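Local atomic coordinates of SusD homolog (PDB entry 3IV0), a protein that is of unknown function but, as a SusD-family protein of the outer membrane, probably binds sugars for uptake by the bacterium. Residues A[317-320]-A[321-325]; A[250-253]-A[254-257]; A[338-342]-A[343-347]. All blocks are in the same frame, centred on the assembly; numbering follows the deposited sequence.

Contact 1. Residues A[317-320]-A[321-325]; sequences DARK and ELWFD
Arg319 and Trp323 lie side by side one turn apart on the short helix 318-323, which Asp317 caps at its N-terminus. The aliphatic part of Arg319 covers one face of the indole. Arg319 CG sits 3.6 Å from the centroid of the six-membered ring of Trp323, 8° off its normal, a CH-pi contact. Arg319 CD goes on toward the outer rim and reaches Trp323 CZ3 at 3.4 Å. CG of Arg319 is anti to its own carbonyl carbon (chi1 -67°), and CG of Trp323 takes the same setting (chi1 -68°). Both side chains therefore leave the helix in the same direction. In the backbone, Trp323 N donates to Arg319 O at 2.9 Å. Leu322 N donates likewise to Ala318 O.

The Arg319 chain bends at chi3, which turns the guanidinium back to Asp317. The grip is side-on: NE donates to OD1 and NH2 to OD2 in a salt bridge. Asp317 OD1 also accepts the capping bond from Arg319 N, at 3.0 Å. Two donors thus hold this one oxygen and fix the carboxylate. NH1 makes further salt bridges to Glu418 and Glu422 of helix 408-422, so the charge of Arg319 is shared among three carboxylates. At the pyrrole edge of the indole, Trp323 NE1 donates to Ser253 OG, and the ring takes part in a cation-pi contact with Lys343. A leucine in place of Trp323 would probably uncover the aliphatic part of Arg319 and leave Ser253 without its indole N-H.

At the start of the helix, water 1 accepts from Asp317 N at 2.8 Å and donates to Glu321 OE1 at 2.9 Å.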
ATOM      1  N   ASP A 317     -21.991   0.652  12.624  1.00 11.83           N
ATOM      2  CA  ASP A 317     -20.837   0.288  11.782  1.00 12.26           C
ATOM      3  C   ASP A 317     -20.190  -0.922  12.433  1.00 12.94           C
ATOM      4  O   ASP A 317     -19.573  -0.795  13.495  1.00 12.90           O
ATOM      5  CB  ASP A 317     -19.844   1.429  11.723  1.00 11.82           C
ATOM      6  CG  ASP A 317     -18.720   1.205  10.717  1.00 11.35           C
ATOM      7  OD1 ASP A 317     -18.388   0.017  10.454  1.00 12.31           O
ATOM      8  OD2 ASP A 317     -18.178   2.198  10.207  1.00 13.04           O
ATOM      9  N   ALA A 318     -20.344  -2.077  11.808  1.00 12.28           N
ATOM     10  CA  ALA A 318     -19.851  -3.322  12.376  1.00 11.28           C
ATOM     11  C   ALA A 318     -18.322  -3.340  12.553  1.00 12.19           C
ATOM     12  O   ALA A 318     -17.792  -4.149  13.332  1.00 12.85           O
ATOM     13  CB  ALA A 318     -20.305  -4.470  11.567  1.00 13.42           C
ATOM     14  N   ARG A 319     -17.600  -2.477  11.830  1.00 11.16           N
ATOM     15  CA  ARG A 319     -16.168  -2.412  12.026  1.00 10.91           C
ATOM     16  C   ARG A 319     -15.830  -2.000  13.441  1.00 12.09           C
ATOM     17  O   ARG A 319     -14.774  -2.360  13.971  1.00 13.06           O
ATOM     18  CB  ARG A 319     -15.520  -1.463  11.001  1.00 11.54           C
ATOM     19  CG  ARG A 319     -15.614  -1.999   9.564  1.00 13.38           C
ATOM     20  CD  ARG A 319     -15.297  -0.961   8.483  1.00 12.71           C
ATOM     21  NE  ARG A 319     -16.342   0.063   8.428  1.00 12.81           N
ATOM     22  CZ  ARG A 319     -16.606   0.851   7.396  1.00 11.62           C
ATOM     23  NH1 ARG A 319     -15.948   0.726   6.245  1.00 12.13           N
ATOM     24  NH2 ARG A 319     -17.536   1.780   7.484  1.00 12.09           N
ATOM     25  N   LYS A 320     -16.718  -1.235  14.076  1.00 12.26           N
ATOM     26  CA  LYS A 320     -16.444  -0.826  15.456  1.00 13.06           C
ATOM     27  C   LYS A 320     -16.253  -2.030  16.373  1.00 12.13           C
ATOM     28  O   LYS A 320     -15.265  -2.103  17.093  1.00 15.12           O
ATOM     29  CB  LYS A 320     -17.571   0.070  15.995  1.00 13.47           C
ATOM     30  CG  LYS A 320     -17.637   1.418  15.359  1.00 12.94           C
ATOM     31  CD  LYS A 320     -18.586   2.376  16.109  1.00 13.50           C
ATOM     32  CE  LYS A 320     -20.032   1.947  16.041  1.00 13.16           C
ATOM     33  NZ  LYS A 320     -20.966   2.960  16.684  1.00 12.63           N
ATOM     34  N   GLU A 321     -17.186  -2.960  16.329  1.00 13.25           N
ATOM     35  CA  GLU A 321     -17.181  -4.132  17.187  1.00 14.85           C
ATOM     36  C   GLU A 321     -16.165  -5.178  16.735  1.00 16.87           C
ATOM     37  O   GLU A 321     -15.573  -5.910  17.549  1.00 15.29           O
ATOM     38  CB  GLU A 321     -18.565  -4.771  17.206  1.00 15.42           C
ATOM     39  CG  GLU A 321     -19.627  -4.057  17.973  1.00 18.51           C
ATOM     40  CD  GLU A 321     -20.251  -2.865  17.254  1.00 19.82           C
ATOM     41  OE1 GLU A 321     -20.243  -2.797  16.008  1.00 15.70           O
ATOM     42  OE2 GLU A 321     -20.790  -1.970  17.962  1.00 18.93           O
ATOM     43  N   LEU A 322     -15.969  -5.295  15.429  1.00 13.84           N
ATOM     44  CA  LEU A 322     -15.172  -6.414  14.934  1.00 13.67           C
ATOM     45  C   LEU A 322     -13.708  -6.093  14.795  1.00 11.57           C
ATOM     46  O   LEU A 322     -12.894  -7.017  14.800  1.00 14.64           O
ATOM     47  CB  LEU A 322     -15.713  -6.909  13.599  1.00 12.53           C
ATOM     48  CG  LEU A 322     -17.079  -7.563  13.645  1.00 14.74           C
ATOM     49  CD1 LEU A 322     -17.679  -7.736  12.270  1.00 17.45           C
ATOM     50  CD2 LEU A 322     -17.009  -8.948  14.333  1.00 21.23           C
ATOM     51  N   TRP A 323     -13.369  -4.835  14.638  1.00 11.23           N
ATOM     52  CA  TRP A 323     -11.983  -4.465  14.380  1.00 11.33           C
ATOM     53  C   TRP A 323     -11.299  -3.833  15.567  1.00 11.83           C
ATOM     54  O   TRP A 323     -10.078  -3.732  15.586  1.00 12.99           O
ATOM     55  CB  TRP A 323     -11.882  -3.547  13.175  1.00 10.87           C
ATOM     56  CG  TRP A 323     -12.211  -4.199  11.881  1.00 10.53           C
ATOM     57  CD1 TRP A 323     -12.482  -5.496  11.670  1.00 11.09           C
ATOM     58  CD2 TRP A 323     -12.207  -3.561  10.594  1.00 10.65           C
ATOM     59  NE1 TRP A 323     -12.709  -5.720  10.323  1.00 11.73           N
ATOM     60  CE2 TRP A 323     -12.541  -4.541   9.650  1.00 11.22           C
ATOM     61  CE3 TRP A 323     -11.987  -2.257  10.164  1.00 10.89           C
ATOM     62  CZ2 TRP A 323     -12.616  -4.257   8.292  1.00 12.60           C
ATOM     63  CZ3 TRP A 323     -12.044  -1.986   8.811  1.00 11.04           C
ATOM     64  CH2 TRP A 323     -12.391  -2.974   7.905  1.00 11.91           C
ATOM     65  N   PHE A 324     -12.074  -3.418  16.572  1.00 13.72           N
ATOM     66  CA  PHE A 324     -11.525  -2.741  17.730  1.00 13.15           C
ATOM     67  C   PHE A 324     -12.018  -3.424  18.994  1.00 16.37           C
ATOM     68  O   PHE A 324     -13.050  -4.104  18.992  1.00 17.02           O
ATOM     69  CB  PHE A 324     -11.909  -1.254  17.766  1.00 13.70           C
ATOM     70  CG  PHE A 324     -11.444  -0.494  16.573  1.00 13.41           C
ATOM     71  CD1 PHE A 324     -12.218  -0.459  15.428  1.00 13.26           C
ATOM     72  CD2 PHE A 324     -10.253   0.212  16.607  1.00 14.06           C
ATOM     73  CE1 PHE A 324     -11.783   0.216  14.315  1.00 15.17           C
ATOM     74  CE2 PHE A 324      -9.811   0.911  15.464  1.00 14.32           C
ATOM     75  CZ  PHE A 324     -10.594   0.917  14.341  1.00 14.23           C
ATOM     76  N   ASP A 325     -11.271  -3.246  20.075  1.00 18.69           N
ATOM     77  CA  ASP A 325     -11.769  -3.666  21.395  1.00 18.55           C
ATOM     78  C   ASP A 325     -12.698  -2.600  21.998  1.00 19.12           C
ATOM     79  O   ASP A 325     -12.998  -1.555  21.411  1.00 19.26           O
ATOM     80  CB  ASP A 325     -10.594  -4.053  22.300  1.00 17.85           C
ATOM     81  CG  ASP A 325      -9.797  -2.858  22.807  1.00 15.26           C
ATOM     82  OD1 ASP A 325     -10.229  -1.703  22.713  1.00 18.41           O
ATOM     83  OD2 ASP A 325      -8.671  -3.081  23.332  1.00 20.02           O
TER
HETATM   84  O   HOH W   1     -22.287  -1.425  14.549  1.00 19.84           O
HETATM   85  O   HOH W   2     -15.216  -1.691  19.862  1.00 19.91           O

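Contact 2. Residues A[250-253]-A[254-257]; sequences INRS and SVIF
Ser253, Arg252 and Val255 carry this turn at the start of helix 253-258, with Arg252 in the N-cap position. Ser253 works at both ends. Ser253 OG donates to Ile250 O at 2.8 Å, and Ser253 N donates to the same oxygen. OG lies beside the backbone N of Ser253 (chi1 -76°), which lets both groups reach one carbonyl. Ser253 O accepts from Phe257 N at 3.1 Å, with an N-H...O angle of 161°. CD2 of the Phe257 ring also comes to 3.1 Å from Ser253 O.

Arg252 O accepts from Val255 N at 2.9 Å. The Arg252 side chain has two conformers. In one of them Val255 CB lies over a face of the guanidinium, and Arg252 NH2 comes to 3.8 Å from Val255 CG1. This apolar contact with a flat cation is doubtful, since it rests on a single conformer. Water 3 accepts from Ser254 N and donates to Asn251 O, so it ties the first turn to the residues before it.

Ile250 O is thus gripped by two donors of one residue, Ser253 N and OG, which probably restrains the rotation of the buried hydroxyl.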
ATOM      1  N   ILE A 250     -18.381  -9.064   6.556  1.00 12.43           N
ATOM      2  CA  ILE A 250     -17.544  -8.424   7.546  1.00 12.34           C
ATOM      3  C   ILE A 250     -17.152  -9.348   8.688  1.00 12.78           C
ATOM      4  O   ILE A 250     -16.079  -9.197   9.269  1.00 14.19           O
ATOM      5  CB  ILE A 250     -18.189  -7.109   8.052  1.00 12.93           C
ATOM      6  CG1 ILE A 250     -17.157  -6.225   8.771  1.00 15.97           C
ATOM      7  CG2 ILE A 250     -19.422  -7.403   8.928  1.00 13.49           C
ATOM      8  CD1 ILE A 250     -16.100  -5.543   7.846  1.00 16.17           C
ATOM      9  N   ASN A 251     -18.013 -10.290   9.043  0.60 14.13           N
ATOM     10  CA  ASN A 251     -17.632 -11.264  10.072  0.60 14.90           C
ATOM     11  C   ASN A 251     -16.564 -12.257   9.595  0.60 15.27           C
ATOM     12  O   ASN A 251     -16.021 -13.005  10.413  0.60 14.32           O
ATOM     13  CB  ASN A 251     -18.840 -12.033  10.579  0.60 15.78           C
ATOM     14  CG  ASN A 251     -19.681 -12.559   9.458  0.60 13.54           C
ATOM     15  OD1 ASN A 251     -20.368 -11.787   8.790  0.60 23.74           O
ATOM     16  ND2 ASN A 251     -19.619 -13.854   9.208  0.60 21.20           N
ATOM     17  N   ARG A 252     -16.267 -12.270   8.286  0.70 13.86           N
ATOM     18  CA  ARG A 252     -15.174 -13.068   7.738  0.70 15.26           C
ATOM     19  C   ARG A 252     -13.961 -12.209   7.451  0.70 13.25           C
ATOM     20  O   ARG A 252     -13.146 -12.541   6.586  0.70 13.63           O
ATOM     21  CB  ARG A 252     -15.628 -13.790   6.463  0.70 16.23           C
ATOM     22  CG  ARG A 252     -16.808 -14.727   6.654  0.70 20.55           C
ATOM     23  CD  ARG A 252     -17.127 -15.404   5.333  0.70 27.89           C
ATOM     24  NE  ARG A 252     -16.088 -16.350   4.928  0.70 30.91           N
ATOM     25  CZ  ARG A 252     -15.674 -16.549   3.676  0.70 21.44           C
ATOM     26  NH1 ARG A 252     -16.192 -15.886   2.653  0.70 19.32           N
ATOM     27  NH2 ARG A 252     -14.732 -17.462   3.450  0.70 30.12           N
ATOM     28  N   SER A 253     -13.827 -11.099   8.167  1.00 12.75           N
ATOM     29  CA  SER A 253     -12.673 -10.224   7.978  1.00 13.81           C
ATOM     30  C   SER A 253     -11.339 -10.953   8.071  1.00 12.98           C
ATOM     31  O   SER A 253     -10.410 -10.635   7.312  1.00 13.69           O
ATOM     32  CB  SER A 253     -12.646  -9.118   9.044  1.00 13.94           C
ATOM     33  OG  SER A 253     -13.571  -8.128   8.787  1.00 16.92           O
ATOM     34  N   SER A 254     -11.198 -11.927   8.963  1.00 13.38           N
ATOM     35  CA  SER A 254      -9.923 -12.620   9.123  1.00 15.30           C
ATOM     36  C   SER A 254      -9.540 -13.364   7.852  1.00 14.54           C
ATOM     37  O   SER A 254      -8.352 -13.572   7.589  1.00 14.74           O
ATOM     38  CB  SER A 254      -9.974 -13.577  10.302  1.00 14.77           C
ATOM     39  OG  SER A 254     -10.774 -14.703  10.046  1.00 17.14           O
ATOM     40  N   VAL A 255     -10.525 -13.774   7.065  1.00 12.14           N
ATOM     41  CA  VAL A 255     -10.267 -14.470   5.800  1.00 12.14           C
ATOM     42  C   VAL A 255      -9.693 -13.502   4.743  1.00 11.00           C
ATOM     43  O   VAL A 255      -8.783 -13.829   3.999  1.00 11.99           O
ATOM     44  CB  VAL A 255     -11.549 -15.121   5.270  1.00 12.35           C
ATOM     45  CG1 VAL A 255     -11.319 -15.780   3.910  1.00 14.60           C
ATOM     46  CG2 VAL A 255     -12.111 -16.137   6.281  1.00 14.35           C
ATOM     47  N   ILE A 256     -10.183 -12.267   4.731  1.00 10.76           N
ATOM     48  CA  ILE A 256      -9.572 -11.223   3.901  1.00 11.96           C
ATOM     49  C   ILE A 256      -8.110 -11.050   4.255  1.00 10.98           C
ATOM     50  O   ILE A 256      -7.213 -11.099   3.405  1.00 11.62           O
ATOM     51  CB  ILE A 256     -10.264  -9.854   4.028  1.00 11.83           C
ATOM     52  CG1 ILE A 256     -11.762  -9.939   3.757  1.00 13.49           C
ATOM     53  CG2 ILE A 256      -9.561  -8.839   3.100  1.00 13.12           C
ATOM     54  CD1 ILE A 256     -12.544  -8.634   4.081  1.00 15.89           C
ATOM     55  N   PHE A 257      -7.841 -10.862   5.545  1.00 11.48           N
ATOM     56  CA  PHE A 257      -6.501 -10.519   5.983  1.00 10.80           C
ATOM     57  C   PHE A 257      -5.520 -11.670   6.104  1.00 11.87           C
ATOM     58  O   PHE A 257      -4.300 -11.445   6.160  1.00 13.02           O
ATOM     59  CB  PHE A 257      -6.561  -9.580   7.197  1.00 11.25           C
ATOM     60  CG  PHE A 257      -7.351  -8.352   6.895  1.00 11.84           C
ATOM     61  CD1 PHE A 257      -6.916  -7.481   5.894  1.00 13.92           C
ATOM     62  CD2 PHE A 257      -8.583  -8.129   7.463  1.00 12.51           C
ATOM     63  CE1 PHE A 257      -7.669  -6.381   5.546  1.00 12.33           C
ATOM     64  CE2 PHE A 257      -9.343  -7.014   7.084  1.00 13.08           C
ATOM     65  CZ  PHE A 257      -8.876  -6.179   6.102  1.00 13.24           C
TER
HETATM   66  O   HOH W   3     -13.217 -12.688  11.000  1.00 16.80           O
HETATM   67  O   HOH W   4     -13.516 -15.350   9.887  1.00 25.73           O

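Contact 3. Residues A[338-342]-A[343-347]; sequences PKEIK and KFWNI
Lys342 lays its CB on the face of Trp345, three residues on. Lys342 CB stands 3.5 Å from the centroid of the six-membered ring of Trp345 and 8° off the normal, a CH-pi contact over the ring centre. From CB the chain leaves the indole. Lys342 CG lies between the backbone N and the carbonyl carbon (chi1 65°) and comes to 3.8 Å from Lys343 N. The rest of the side chain is extended. Its CE packs against the carbonyl oxygens of Glu321 and Phe324, and NZ leads away from the turn.

The backbone here makes a type I beta turn from Lys342 to Trp345, in the loop between helix 318-323 and strand 348-350. Trp345 N closes it by donating to Lys342 O at 3.1 Å, nearly straight. Water 5 accepts from Phe344 N and donates to Ile341 O, a second link across the bend.

Glu340 meets the same indole from its edge. The carboxylate and ring planes are 80° apart, and Glu340 OE2 comes to 3.4 Å from Trp345 CH2. The carboxylate is held by others: OE2 bonds to Ser291 OG and OE1 to Tyr290 N. Trp345 NE1 bonds to Ser289 OG, which helps fix the ring under Lys342. Ile341 CG2 runs alongside Lys343, 4.0 Å from its CB.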
ATOM      1  N   PRO A 338      -4.362  -0.231  28.391  1.00 21.48           N
ATOM      2  CA  PRO A 338      -4.087  -0.249  26.950  1.00 21.72           C
ATOM      3  C   PRO A 338      -5.299  -0.546  26.091  1.00 22.00           C
ATOM      4  O   PRO A 338      -6.282  -1.076  26.570  1.00 21.76           O
ATOM      5  CB  PRO A 338      -3.082  -1.379  26.826  1.00 22.86           C
ATOM      6  CG  PRO A 338      -3.445  -2.324  27.911  1.00 24.95           C
ATOM      7  CD  PRO A 338      -3.838  -1.433  29.061  1.00 21.77           C
ATOM      8  N   LYS A 339      -5.207  -0.244  24.798  1.00 19.74           N
ATOM      9  CA  LYS A 339      -6.251  -0.643  23.870  1.00 17.85           C
ATOM     10  C   LYS A 339      -5.601  -1.207  22.612  1.00 14.88           C
ATOM     11  O   LYS A 339      -4.449  -0.880  22.317  1.00 17.44           O
ATOM     12  CB  LYS A 339      -7.174   0.494  23.515  1.00 18.66           C
ATOM     13  CG  LYS A 339      -6.524   1.654  22.862  1.00 21.73           C
ATOM     14  CD  LYS A 339      -7.589   2.730  22.672  1.00 22.85           C
ATOM     15  CE  LYS A 339      -7.070   3.965  22.038  1.00 23.36           C
ATOM     16  NZ  LYS A 339      -8.198   4.946  21.772  1.00 18.96           N
ATOM     17  N   GLU A 340      -6.316  -2.094  21.954  1.00 13.73           N
ATOM     18  CA  GLU A 340      -5.752  -2.788  20.797  1.00 14.61           C
ATOM     19  C   GLU A 340      -6.722  -2.837  19.651  1.00 15.13           C
ATOM     20  O   GLU A 340      -7.924  -2.661  19.805  1.00 15.27           O
ATOM     21  CB  GLU A 340      -5.294  -4.182  21.174  1.00 16.99           C
ATOM     22  CG  GLU A 340      -6.360  -5.093  21.714  1.00 16.75           C
ATOM     23  CD  GLU A 340      -5.816  -6.419  22.216  1.00 18.22           C
ATOM     24  OE1 GLU A 340      -4.605  -6.720  22.024  1.00 17.03           O
ATOM     25  OE2 GLU A 340      -6.628  -7.179  22.820  1.00 19.93           O
ATOM     26  N   ILE A 341      -6.162  -3.064  18.458  1.00 13.78           N
ATOM     27  CA  ILE A 341      -6.928  -3.233  17.237  1.00 12.93           C
ATOM     28  C   ILE A 341      -6.823  -4.691  16.820  1.00 12.44           C
ATOM     29  O   ILE A 341      -5.705  -5.204  16.725  1.00 13.49           O
ATOM     30  CB  ILE A 341      -6.349  -2.317  16.142  1.00 13.80           C
ATOM     31  CG1 ILE A 341      -6.593  -0.870  16.544  1.00 14.62           C
ATOM     32  CG2 ILE A 341      -6.950  -2.653  14.789  1.00 14.11           C
ATOM     33  CD1 ILE A 341      -5.890   0.170  15.648  1.00 17.17           C
ATOM     34  N   LYS A 342      -7.948  -5.352  16.603  1.00 12.95           N
ATOM     35  CA  LYS A 342      -8.009  -6.780  16.360  1.00 13.27           C
ATOM     36  C   LYS A 342      -8.412  -7.162  14.917  1.00 11.29           C
ATOM     37  O   LYS A 342      -8.556  -8.326  14.559  1.00 12.53           O
ATOM     38  CB  LYS A 342      -8.967  -7.436  17.358  1.00 14.22           C
ATOM     39  CG  LYS A 342     -10.365  -7.026  17.216  1.00 16.71           C
ATOM     40  CD  LYS A 342     -11.226  -7.734  18.299  1.00 23.78           C
ATOM     41  CE  LYS A 342     -12.677  -7.324  18.214  1.00 27.44           C
ATOM     42  NZ  LYS A 342     -13.470  -7.950  19.298  1.00 29.92           N
ATOM     43  N   LYS A 343      -8.486  -6.133  14.086  1.00 11.73           N
ATOM     44  CA  LYS A 343      -8.877  -6.254  12.673  1.00 11.53           C
ATOM     45  C   LYS A 343      -8.131  -7.361  11.940  1.00 11.59           C
ATOM     46  O   LYS A 343      -8.719  -8.082  11.175  1.00 12.44           O
ATOM     47  CB  LYS A 343      -8.591  -4.920  11.960  1.00 11.78           C
ATOM     48  CG  LYS A 343      -8.827  -4.922  10.447  1.00 12.34           C
ATOM     49  CD  LYS A 343      -8.672  -3.548   9.860  1.00 10.39           C
ATOM     50  CE  LYS A 343      -8.767  -3.606   8.338  1.00 10.08           C
ATOM     51  NZ  LYS A 343      -8.626  -2.268   7.709  1.00 10.93           N
ATOM     52  N   PHE A 344      -6.828  -7.480  12.169  1.00 12.00           N
ATOM     53  CA  PHE A 344      -5.999  -8.374  11.362  1.00 12.33           C
ATOM     54  C   PHE A 344      -5.699  -9.711  12.016  1.00 11.91           C
ATOM     55  O   PHE A 344      -4.845 -10.453  11.541  1.00 13.25           O
ATOM     56  CB  PHE A 344      -4.681  -7.671  11.052  1.00 11.35           C
ATOM     57  CG  PHE A 344      -4.848  -6.397  10.257  1.00 10.65           C
ATOM     58  CD1 PHE A 344      -4.916  -6.439   8.891  1.00 12.48           C
ATOM     59  CD2 PHE A 344      -4.940  -5.178  10.882  1.00 11.32           C
ATOM     60  CE1 PHE A 344      -5.126  -5.278   8.167  1.00 11.55           C
ATOM     61  CE2 PHE A 344      -5.120  -4.009  10.183  1.00 11.84           C
ATOM     62  CZ  PHE A 344      -5.217  -4.050   8.817  1.00 11.74           C
ATOM     63  N   TRP A 345      -6.288  -9.999  13.179  1.00 13.46           N
ATOM     64  CA  TRP A 345      -5.837 -11.180  13.917  1.00 13.12           C
ATOM     65  C   TRP A 345      -5.978 -12.477  13.138  1.00 12.92           C
ATOM     66  O   TRP A 345      -7.051 -12.879  12.727  1.00 14.60           O
ATOM     67  CB  TRP A 345      -6.511 -11.280  15.280  1.00 13.29           C
ATOM     68  CG  TRP A 345      -6.039 -10.260  16.246  1.00 13.95           C
ATOM     69  CD1 TRP A 345      -5.072  -9.330  16.057  1.00 13.65           C
ATOM     70  CD2 TRP A 345      -6.494 -10.109  17.587  1.00 14.50           C
ATOM     71  NE1 TRP A 345      -4.916  -8.572  17.183  1.00 14.06           N
ATOM     72  CE2 TRP A 345      -5.773  -9.039  18.150  1.00 14.13           C
ATOM     73  CE3 TRP A 345      -7.435 -10.779  18.363  1.00 17.51           C
ATOM     74  CZ2 TRP A 345      -5.986  -8.599  19.470  1.00 16.68           C
ATOM     75  CZ3 TRP A 345      -7.644 -10.349  19.677  1.00 19.48           C
ATOM     76  CH2 TRP A 345      -6.920  -9.285  20.213  1.00 18.93           C
ATOM     77  N   ASN A 346      -4.828 -13.094  12.960  1.00 12.74           N
ATOM     78  CA  ASN A 346      -4.626 -14.440  12.445  1.00 13.27           C
ATOM     79  C   ASN A 346      -3.361 -14.892  13.155  1.00 12.86           C
ATOM     80  O   ASN A 346      -2.235 -14.766  12.675  1.00 13.21           O
ATOM     81  CB  ASN A 346      -4.443 -14.432  10.942  1.00 13.51           C
ATOM     82  CG  ASN A 346      -5.762 -14.551  10.208  1.00 14.50           C
ATOM     83  OD1 ASN A 346      -6.506 -15.522  10.429  1.00 18.71           O
ATOM     84  ND2 ASN A 346      -6.094 -13.550   9.387  1.00 15.06           N
ATOM     85  N   ILE A 347      -3.560 -15.408  14.354  1.00 14.93           N
ATOM     86  CA  ILE A 347      -2.473 -15.579  15.287  1.00 15.41           C
ATOM     87  C   ILE A 347      -1.737 -16.900  15.034  1.00 17.56           C
ATOM     88  O   ILE A 347      -2.378 -17.903  14.732  1.00 19.28           O
ATOM     89  CB  ILE A 347      -3.041 -15.547  16.718  1.00 17.45           C
ATOM     90  CG1 ILE A 347      -3.661 -14.172  17.033  1.00 18.96           C
ATOM     91  CG2 ILE A 347      -1.951 -15.868  17.716  1.00 20.16           C
ATOM     92  CD1 ILE A 347      -4.797 -14.235  18.075  1.00 21.12           C
TER
HETATM   93  O   HOH W   5      -5.059  -6.332  14.242  1.00 12.75           O

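In the fold
Contact 2 comes first along the chain, then contact 1, then contact 3. Their centres are 11 to 13 Å apart, on the same side of the chain's centre, and each pair touches. Between contacts 1 and 2, Ile250, in the turn leading into helix 253-258, packs on helix 318-323, with Ile250 CD1 3.7 Å from Trp323 CZ2. Contact 3 lies in the loop that follows helix 318-323. It meets contact 1 through Trp323 O and Lys342 N and through Asp325 and Glu340. Asn346 bonds to Ser254 O, and Phe257 meets Phe344 edge-to-face, so the loop also packs on helix 253-258. Two short helices and a loop thus form one continuous packed region of this mainly helix-and-loop protein of the SusD family.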